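Acyl-CoA dehydrogenase domain protein Tcur3481 (Thermomonospora curvata, PDB 6WY9) probably acts as an FAD-dependent acyl-CoA dehydrogenase subunit, binding its flavin cofactor as part of a four-chain assembly. Local coordinates at residues P86-L91 and V153-T158; T190-T193 and M197-N200. All blocks are in the same frame, centred on the assembly; numbering follows the deposited sequence.

Contact 1. Residues P86-L91 and V153-T158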
ATOM      1  N   PRO B  86     -12.874  18.708 -24.886  1.00 40.58           N
ATOM      2  CA  PRO B  86     -12.659  19.417 -23.599  1.00 39.90           C
ATOM      3  C   PRO B  86     -13.961  19.655 -22.832  1.00 42.01           C
ATOM      4  O   PRO B  86     -14.396  20.796 -22.610  1.00 40.25           O
ATOM      5  CB  PRO B  86     -12.009  20.721 -24.062  1.00 39.80           C
ATOM      6  CG  PRO B  86     -12.833  21.043 -25.321  1.00 40.96           C
ATOM      7  CD  PRO B  86     -12.945  19.654 -26.020  1.00 40.58           C
ATOM      8  N   LEU B  87     -14.623  18.565 -22.433  1.00 41.37           N
ATOM      9  CA  LEU B  87     -15.909  18.733 -21.762  1.00 42.36           C
ATOM     10  C   LEU B  87     -15.733  19.337 -20.367  1.00 42.11           C
ATOM     11  O   LEU B  87     -16.458  20.268 -19.993  1.00 42.31           O
ATOM     12  CB  LEU B  87     -16.643  17.387 -21.688  1.00 41.61           C
ATOM     13  CG  LEU B  87     -17.242  16.864 -23.004  1.00 40.55           C
ATOM     14  CD1 LEU B  87     -17.671  15.365 -22.821  1.00 40.12           C
ATOM     15  CD2 LEU B  87     -18.429  17.699 -23.475  1.00 42.10           C
ATOM     16  N   TRP B  88     -14.769  18.832 -19.579  1.00 38.56           N
ATOM     17  CA  TRP B  88     -14.783  19.406 -18.232  1.00 41.25           C
ATOM     18  C   TRP B  88     -14.303  20.860 -18.239  1.00 41.06           C
ATOM     19  O   TRP B  88     -14.930  21.695 -17.573  1.00 41.26           O
ATOM     20  CB  TRP B  88     -14.029  18.526 -17.202  1.00 41.18           C
ATOM     21  CG  TRP B  88     -12.523  18.586 -17.178  1.00 43.80           C
ATOM     22  CD1 TRP B  88     -11.646  17.693 -17.756  1.00 45.05           C
ATOM     23  CD2 TRP B  88     -11.705  19.571 -16.513  1.00 43.69           C
ATOM     24  NE1 TRP B  88     -10.347  18.087 -17.508  1.00 45.34           N
ATOM     25  CE2 TRP B  88     -10.358  19.242 -16.771  1.00 45.67           C
ATOM     26  CE3 TRP B  88     -11.987  20.729 -15.775  1.00 44.77           C
ATOM     27  CZ2 TRP B  88      -9.285  20.015 -16.276  1.00 46.72           C
ATOM     28  CZ3 TRP B  88     -10.932  21.491 -15.293  1.00 46.44           C
ATOM     29  CH2 TRP B  88      -9.601  21.129 -15.543  1.00 47.38           C
ATOM     30  N   PRO B  89     -13.285  21.258 -19.016  1.00 42.00           N
ATOM     31  CA  PRO B  89     -12.938  22.698 -19.003  1.00 44.63           C
ATOM     32  C   PRO B  89     -14.091  23.587 -19.455  1.00 46.14           C
ATOM     33  O   PRO B  89     -14.406  24.579 -18.790  1.00 47.30           O
ATOM     34  CB  PRO B  89     -11.719  22.785 -19.940  1.00 44.89           C
ATOM     35  CG  PRO B  89     -11.127  21.382 -19.927  1.00 42.49           C
ATOM     36  CD  PRO B  89     -12.373  20.483 -19.882  1.00 41.00           C
ATOM     37  N   THR B  90     -14.758  23.245 -20.560  1.00 45.56           N
ATOM     38  CA  THR B  90     -15.842  24.090 -21.047  1.00 43.92           C
ATOM     39  C   THR B  90     -17.028  24.086 -20.093  1.00 44.53           C
ATOM     40  O   THR B  90     -17.601  25.149 -19.811  1.00 44.39           O
ATOM     41  CB  THR B  90     -16.291  23.631 -22.443  1.00 43.85           C
ATOM     42  OG1 THR B  90     -15.276  23.972 -23.391  1.00 45.78           O
ATOM     43  CG2 THR B  90     -17.586  24.319 -22.869  1.00 41.17           C
ATOM     44  N   LEU B  91     -17.448  22.890 -19.618  1.00 43.11           N
ATOM     45  CA  LEU B  91     -18.712  22.810 -18.872  1.00 43.71           C
ATOM     46  C   LEU B  91     -18.562  23.209 -17.403  1.00 44.92           C
ATOM     47  O   LEU B  91     -19.513  23.740 -16.825  1.00 45.97           O
ATOM     48  CB  LEU B  91     -19.328  21.399 -18.982  1.00 42.97           C
ATOM     49  CG  LEU B  91     -19.829  21.095 -20.419  1.00 42.25           C
ATOM     50  CD1 LEU B  91     -20.442  19.675 -20.623  1.00 43.76           C
ATOM     51  CD2 LEU B  91     -20.811  22.205 -20.913  1.00 44.63           C
ATOM     52  N   VAL B 153      -0.162  25.253 -17.980  1.00 40.17           N
ATOM     53  CA  VAL B 153      -0.806  24.090 -18.587  1.00 40.69           C
ATOM     54  C   VAL B 153      -2.323  24.233 -18.561  1.00 40.58           C
ATOM     55  O   VAL B 153      -3.047  23.369 -18.045  1.00 39.90           O
ATOM     56  CB  VAL B 153      -0.374  22.747 -17.928  1.00 40.93           C
ATOM     57  CG1 VAL B 153       1.085  22.385 -18.291  1.00 41.54           C
ATOM     58  CG2 VAL B 153      -0.601  22.702 -16.398  1.00 40.44           C
ATOM     59  N   VAL B 154      -2.813  25.294 -19.171  1.00 40.65           N
ATOM     60  CA  VAL B 154      -4.249  25.481 -19.349  1.00 42.50           C
ATOM     61  C   VAL B 154      -4.776  24.453 -20.338  1.00 43.14           C
ATOM     62  O   VAL B 154      -4.269  24.379 -21.466  1.00 43.67           O
ATOM     63  CB  VAL B 154      -4.527  26.913 -19.839  1.00 42.53           C
ATOM     64  CG1 VAL B 154      -6.016  27.113 -20.086  1.00 43.44           C
ATOM     65  CG2 VAL B 154      -3.932  27.887 -18.825  1.00 43.16           C
ATOM     66  N   PRO B 155      -5.775  23.648 -19.977  1.00 43.54           N
ATOM     67  CA  PRO B 155      -6.108  22.485 -20.807  1.00 42.69           C
ATOM     68  C   PRO B 155      -6.875  22.899 -22.046  1.00 43.82           C
ATOM     69  O   PRO B 155      -7.666  23.847 -22.028  1.00 42.92           O
ATOM     70  CB  PRO B 155      -6.975  21.617 -19.882  1.00 42.74           C
ATOM     71  CG  PRO B 155      -7.638  22.669 -18.943  1.00 43.03           C
ATOM     72  CD  PRO B 155      -6.507  23.664 -18.701  1.00 42.96           C
ATOM     73  N   SER B 156      -6.606  22.189 -23.142  1.00 42.60           N
ATOM     74  CA  SER B 156      -7.443  22.247 -24.333  1.00 45.61           C
ATOM     75  C   SER B 156      -7.683  23.691 -24.777  1.00 46.15           C
ATOM     76  O   SER B 156      -8.801  24.103 -25.119  1.00 47.36           O
ATOM     77  CB  SER B 156      -8.744  21.485 -24.083  1.00 47.79           C
ATOM     78  OG  SER B 156      -8.444  20.132 -23.754  1.00 48.74           O
ATOM     79  N   ILE B 157      -6.584  24.444 -24.843  1.00 45.54           N
ATOM     80  CA  ILE B 157      -6.649  25.896 -25.121  1.00 46.63           C
ATOM     81  C   ILE B 157      -7.125  26.192 -26.535  1.00 48.28           C
ATOM     82  O   ILE B 157      -7.716  27.260 -26.789  1.00 47.81           O
ATOM     83  CB  ILE B 157      -5.274  26.539 -24.833  1.00 49.59           C
ATOM     84  CG1 ILE B 157      -5.365  28.095 -24.846  1.00 54.39           C
ATOM     85  CG2 ILE B 157      -4.279  26.101 -25.921  1.00 49.93           C
ATOM     86  CD1 ILE B 157      -5.464  28.784 -23.497  1.00 55.25           C
ATOM     87  N   THR B 158      -6.906  25.269 -27.493  1.00 47.54           N
ATOM     88  CA  THR B 158      -7.193  25.567 -28.888  1.00 50.92           C
ATOM     89  C   THR B 158      -8.701  25.667 -29.129  1.00 52.87           C
ATOM     90  O   THR B 158      -9.474  24.761 -28.773  1.00 51.01           O
ATOM     91  CB  THR B 158      -6.579  24.498 -29.811  1.00 51.32           C
ATOM     92  OG1 THR B 158      -5.226  24.282 -29.404  1.00 53.55           O
ATOM     93  CG2 THR B 158      -6.564  24.976 -31.287  1.00 52.69           C
TER
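Pro155 rests the CG corner of its ring against two neighbouring side chains on the first turn of helix 87-100. Its nearer partner is Pro89, met CG to CG at 3.8 Å with the two side chains crossing at a slant. The same Pro155 CG also lies 4.1 Å from Trp88 CZ2, and here the two side chains meet at about a right angle. The indole is placed for this by its first torsion: with chi1 at 79°, CG sits between the backbone N and the carbonyl carbon, and the ring swings round until Pro89 CD packs against one of its faces, 3.3 Å above the plane. One residue past Pro155, Ser156 CB meets Pro86 CB, at the start of the helix, at 3.4 Å, a close approach for two carbons, and Ser156 OG is 3.6 Å from the same Pro86 CB.

Together these contacts join the N-terminal helical part of an acyl-CoA dehydrogenase fold to its central beta domain. Pro86 is the N-cap residue of the helix, and the first turn is closed by the bond from Thr90 N to Pro86 O, 3.2 Å long. Across the interface, Pro155 and Ser156 form the bend that follows strand 144-154, whose last residues, Val153 and Val154, both face Gly199 in a G1 beta bulge.

The next shell fixes the polar groups. Ser156 OG lies beside its own backbone N, with chi1 at -59°, and a hydrogen bond to Asp196 OD1 satisfies the hydroxyl while both CB and OG lie against Pro86. Strand 118-122 serves both segments: Thr120 OG1 bonds to Pro155 O, and Thr90 OG1 bonds to Leu119 O. Trp44 of helix 41-49 also packs against Pro86.

Contact 2. Residues T190-T193 and M197-N200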
ATOM      1  N   THR B 190       1.847  23.538 -25.123  1.00 45.71           N
ATOM      2  CA  THR B 190       2.678  22.557 -24.431  1.00 46.09           C
ATOM      3  C   THR B 190       1.925  21.230 -24.395  1.00 43.42           C
ATOM      4  O   THR B 190       0.751  21.183 -24.020  1.00 41.25           O
ATOM      5  CB  THR B 190       3.060  23.055 -23.015  1.00 48.22           C
ATOM      6  OG1 THR B 190       4.011  22.174 -22.407  1.00 48.91           O
ATOM      7  CG2 THR B 190       1.855  23.213 -22.100  1.00 48.36           C
ATOM      8  N   GLU B 191       2.578  20.161 -24.832  1.00 42.91           N
ATOM      9  CA  GLU B 191       1.939  18.845 -24.857  1.00 41.97           C
ATOM     10  C   GLU B 191       2.064  18.131 -23.514  1.00 42.56           C
ATOM     11  O   GLU B 191       3.168  17.982 -22.987  1.00 42.67           O
ATOM     12  CB  GLU B 191       2.542  17.967 -25.959  1.00 46.07           C
ATOM     13  CG  GLU B 191       1.720  16.696 -26.169  1.00 46.83           C
ATOM     14  CD  GLU B 191       2.364  15.728 -27.144  1.00 52.28           C
ATOM     15  OE1 GLU B 191       3.560  15.895 -27.436  1.00 54.42           O
ATOM     16  OE2 GLU B 191       1.678  14.805 -27.630  1.00 53.43           O
ATOM     17  N   THR B 192       0.947  17.611 -23.000  1.00 39.72           N
ATOM     18  CA  THR B 192       0.960  16.950 -21.704  1.00 39.28           C
ATOM     19  C   THR B 192       0.908  15.412 -21.827  1.00 37.58           C
ATOM     20  O   THR B 192       0.679  14.843 -22.883  1.00 38.54           O
ATOM     21  CB  THR B 192      -0.215  17.465 -20.854  1.00 41.27           C
ATOM     22  OG1 THR B 192      -1.436  17.028 -21.446  1.00 42.05           O
ATOM     23  CG2 THR B 192      -0.215  18.986 -20.835  1.00 43.17           C
ATOM     24  N   THR B 193       1.070  14.765 -20.685  1.00 37.08           N
ATOM     25  CA  THR B 193       1.037  13.309 -20.596  1.00 38.08           C
ATOM     26  C   THR B 193      -0.122  12.704 -21.371  1.00 38.83           C
ATOM     27  O   THR B 193       0.059  11.759 -22.139  1.00 39.21           O
ATOM     28  CB  THR B 193       0.922  12.925 -19.113  1.00 39.01           C
ATOM     29  OG1 THR B 193       2.093  13.363 -18.417  1.00 37.83           O
ATOM     30  CG2 THR B 193       0.758  11.404 -18.961  1.00 40.00           C
ATOM     31  N   MET B 197      -3.224  19.274 -25.878  1.00 41.66           N
ATOM     32  CA  MET B 197      -2.365  20.415 -26.168  1.00 42.97           C
ATOM     33  C   MET B 197      -2.810  21.563 -25.248  1.00 43.23           C
ATOM     34  O   MET B 197      -3.816  22.232 -25.514  1.00 44.25           O
ATOM     35  CB  MET B 197      -2.417  20.808 -27.633  1.00 44.34           C
ATOM     36  CG  MET B 197      -1.297  21.778 -28.039  1.00 49.65           C
ATOM     37  SD  MET B 197       0.381  21.049 -27.902  1.00 54.36           S
ATOM     38  CE  MET B 197       0.410  19.724 -29.131  1.00 54.41           C
ATOM     39  N   ALA B 198      -2.058  21.761 -24.161  1.00 42.72           N
ATOM     40  CA  ALA B 198      -2.327  22.789 -23.159  1.00 41.87           C
ATOM     41  C   ALA B 198      -1.612  24.088 -23.541  1.00 44.30           C
ATOM     42  O   ALA B 198      -0.864  24.150 -24.524  1.00 44.65           O
ATOM     43  CB  ALA B 198      -1.902  22.303 -21.764  1.00 39.44           C
ATOM     44  N   GLY B 199      -1.841  25.145 -22.761  1.00 45.09           N
ATOM     45  CA  GLY B 199      -1.160  26.411 -23.007  1.00 46.17           C
ATOM     46  C   GLY B 199      -0.563  26.943 -21.703  1.00 46.17           C
ATOM     47  O   GLY B 199      -1.243  26.949 -20.671  1.00 45.52           O
ATOM     48  N   ASN B 200       0.713  27.324 -21.711  1.00 45.91           N
ATOM     49  CA  ASN B 200       1.285  28.098 -20.603  1.00 45.88           C
ATOM     50  C   ASN B 200       0.962  29.560 -20.902  1.00 47.82           C
ATOM     51  O   ASN B 200       1.392  30.100 -21.922  1.00 48.50           O
ATOM     52  CB  ASN B 200       2.786  27.853 -20.453  1.00 45.48           C
ATOM     53  CG  ASN B 200       3.124  26.369 -20.192  1.00 43.00           C
ATOM     54  OD1 ASN B 200       2.346  25.650 -19.570  1.00 41.62           O
ATOM     55  ND2 ASN B 200       4.292  25.920 -20.649  1.00 41.65           N
TER
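Thr190 and Ala198 are joined by two backbone hydrogen bonds that make them an antiparallel hydrogen-bonded pair. Thr190 N reaches Ala198 O at 2.8 Å. The return bond, Ala198 N to Thr190 O, is 2.9 Å long. Glu191 and Met197 follow as a non-hydrogen-bonded pair.

Van der Waals contacts fill in around this ladder. On the face carrying Thr190 and Ala198, the Ala198 methyl packs against Thr192 CG2 at 3.8 Å, while Thr190 CG2 lies 3.5 Å from Asn200 OD1, the two side chains crossing at about a right angle. Glu191 and Met197 occupy the other face. The methionine chain is bent twice: the bend at chi2 (65°) brings SD to 3.9 Å from Glu191 N, and the one at chi3 turns CE toward Glu191 CB, 4.2 Å away.

Polar and charged ends look beyond the pair of strands. Glu191 OE2 forms salt bridges with Arg38 and Arg195, and Thr192 OG1 hydrogen-bonds to Gln339. Thr190 OG1 and Asn200 ND2 both bond to the backbone of a neighbouring subunit, a different protein, so the hairpin also takes part in an interface between unlike chains. The whole is the turn end of an antiparallel beta hairpin, strands 185-191 and 197-203, in the beta domain of the acyl-CoA dehydrogenase fold.

How the contacts relate
The two contacts have centres about 11 Å apart and come in series along the chain, contact 1 closing before contact 2 opens. They meet in one mixed sheet, where strands 144-154 and 197-203 are antiparallel neighbours. Val154 N lies 2.7 Å from Gly199 O and Val153 N 3.0 Å from Asn200 OD1, both probable hydrogen bonds, while Ala198 CB packs against Val154 O. Helix 87-100 is thus linked through the end of strand 144-154 to the hairpin 185-203, whose strand 185-191 borders a subunit that is a different protein. A continuous path of contacts runs from the helical N-terminal part, across the sheet, to this interface between unlike chains, away from the flavin-binding residues.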